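Local coordinates for protein chitinase (Thermococcus chitonophagus, PDB 5XSW) that probably hydrolyses internal linkages of chitin, and is captured here as the C-terminal part of a longer protein with glycan bound, at residues D386-T389 and E390-D394. Residues are numbered along the deposited sequence; the frame is centred on the assembly and turned at random.
Sequences DMET and ERIYD
Glu388 reaches forward over the turn and accepts a hydrogen bond from the backbone N of Arg391, three residues on, with 2.8 Å between Arg391 N and Glu388 OE2. The bond is moderately bent (142° at the hydrogen) and uses the anti lone pair of OE2, the one facing away from OE1. CG of Glu388 stands anti to the backbone N (chi1 173°), and a bend at chi2 (69°) then folds the carboxylate back over the following peptides. OE2 of Glu388 also lies 3.5 Å from CB of Glu390, while CG of Glu388 rests 3.4 Å from the carbonyl O of Arg391. Ile392 closes in through its tip: CD1 sits 3.6 Å from Glu388 O and 4.1 Å from Glu388 CG. With an alanine in place of Glu388, the Arg391 amide is likely to lose this acceptor and the turn to be held less firmly. A water donates to Thr389 O at 2.8 Å and, more weakly, to Glu390 O. Further out, the Arg391 guanidinium is anchored by a salt bridge to Asp168 and a hydrogen bond to Leu166 O, and the Arg391 backbone also bonds to Leu166. The whole is a surface turn tied by a side-chain-to-backbone bond, leading out of helix 374-386, whose first residue, His374, lines the glycan pocket, toward the short strand 396-397.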
loop_
_atom_site.group_PDB
_atom_site.type_symbol
_atom_site.label_atom_id
_atom_site.label_comp_id
_atom_site.label_asym_id
_atom_site.label_seq_id
_atom_site.Cartn_x
_atom_site.Cartn_y
_atom_site.Cartn_z
ATOM N N ASP A 386 -13.162 12.375 26.058
ATOM C CA ASP A 386 -12.225 12.300 27.206
ATOM C C ASP A 386 -12.819 12.974 28.476
ATOM O O ASP A 386 -12.496 12.573 29.588
ATOM C CB ASP A 386 -10.926 13.031 26.927
ATOM C CG ASP A 386 -9.985 12.325 25.917
ATOM O OD1 ASP A 386 -10.125 11.103 25.619
ATOM O OD2 ASP A 386 -9.033 13.027 25.496
ATOM N N MET A 387 -13.561 14.064 28.274
ATOM C CA MET A 387 -14.180 14.822 29.389
ATOM C C MET A 387 -15.475 14.190 29.914
ATOM O O MET A 387 -16.027 14.665 30.923
ATOM C CB MET A 387 -14.510 16.251 28.968
ATOM C CG MET A 387 -13.305 17.073 28.553
ATOM S SD MET A 387 -12.177 17.227 29.964
ATOM C CE MET A 387 -13.159 18.310 31.039
ATOM N N GLU A 388 -15.998 13.169 29.231
ATOM C CA GLU A 388 -17.323 12.657 29.562
ATOM C C GLU A 388 -17.248 11.895 30.894
ATOM O O GLU A 388 -16.362 11.071 31.078
ATOM C CB GLU A 388 -17.854 11.734 28.461
ATOM C CG GLU A 388 -19.169 11.041 28.818
ATOM C CD GLU A 388 -20.365 11.991 28.891
ATOM O OE1 GLU A 388 -20.353 13.025 28.205
ATOM O OE2 GLU A 388 -21.353 11.682 29.613
ATOM N N THR A 389 -18.147 12.187 31.823
ATOM C CA THR A 389 -18.184 11.443 33.078
ATOM C C THR A 389 -19.493 10.715 33.329
ATOM O O THR A 389 -19.526 9.725 34.029
ATOM C CB THR A 389 -17.902 12.358 34.286
ATOM O OG1 THR A 389 -18.871 13.410 34.335
ATOM C CG2 THR A 389 -16.523 12.945 34.183
ATOM N N GLU A 390 -20.575 11.278 32.820
ATOM C CA GLU A 390 -21.914 10.729 33.001
ATOM C C GLU A 390 -22.288 9.441 32.282
ATOM O O GLU A 390 -22.965 8.602 32.842
ATOM C CB GLU A 390 -22.956 11.808 32.755
ATOM C CG GLU A 390 -22.774 12.996 33.670
ATOM C CD GLU A 390 -23.958 13.928 33.654
ATOM O OE1 GLU A 390 -24.947 13.628 32.955
ATOM O OE2 GLU A 390 -23.896 14.963 34.342
ATOM N N ARG A 391 -21.886 9.317 31.027
ATOM C CA ARG A 391 -22.289 8.184 30.219
ATOM C C ARG A 391 -21.057 7.454 29.706
ATOM O O ARG A 391 -20.429 7.894 28.759
ATOM C CB ARG A 391 -23.121 8.696 29.046
ATOM C CG ARG A 391 -24.248 7.798 28.598
ATOM C CD ARG A 391 -25.307 8.563 27.817
ATOM N NE ARG A 391 -24.719 9.417 26.798
ATOM C CZ ARG A 391 -25.380 10.342 26.115
ATOM N NH1 ARG A 391 -26.667 10.539 26.326
ATOM N NH2 ARG A 391 -24.747 11.069 25.215
ATOM N N ILE A 392 -20.749 6.317 30.306
ATOM C CA ILE A 392 -19.551 5.573 29.965
ATOM C C ILE A 392 -19.957 4.208 29.480
ATOM O O ILE A 392 -20.764 3.547 30.108
ATOM C CB ILE A 392 -18.614 5.384 31.171
ATOM C CG1 ILE A 392 -18.219 6.728 31.765
ATOM C CG2 ILE A 392 -17.375 4.621 30.762
ATOM C CD1 ILE A 392 -17.799 7.745 30.737
ATOM N N TYR A 393 -19.402 3.780 28.362
ATOM C CA TYR A 393 -19.811 2.491 27.836
ATOM C C TYR A 393 -19.543 1.317 28.806
ATOM O O TYR A 393 -18.496 1.230 29.416
ATOM C CB TYR A 393 -19.094 2.213 26.511
ATOM C CG TYR A 393 -19.444 0.913 25.910
ATOM C CD1 TYR A 393 -20.642 0.751 25.252
ATOM C CD2 TYR A 393 -18.571 -0.165 25.998
ATOM C CE1 TYR A 393 -21.006 -0.502 24.671
ATOM C CE2 TYR A 393 -18.907 -1.397 25.433
ATOM C CZ TYR A 393 -20.118 -1.532 24.738
ATOM O OH TYR A 393 -20.426 -2.744 24.161
ATOM N N ASP A 394 -20.481 0.379 28.858
ATOM C CA ASP A 394 -20.256 -0.894 29.576
ATOM C C ASP A 394 -21.100 -1.977 28.922
ATOM O O ASP A 394 -22.052 -1.666 28.197
ATOM C CB ASP A 394 -20.605 -0.700 31.064
ATOM C CG ASP A 394 -19.991 -1.783 31.988
ATOM O OD1 ASP A 394 -19.308 -2.732 31.530
ATOM O OD2 ASP A 394 -20.196 -1.626 33.214
HETATM O O HOH W 1 -20.789 7.456 34.990
#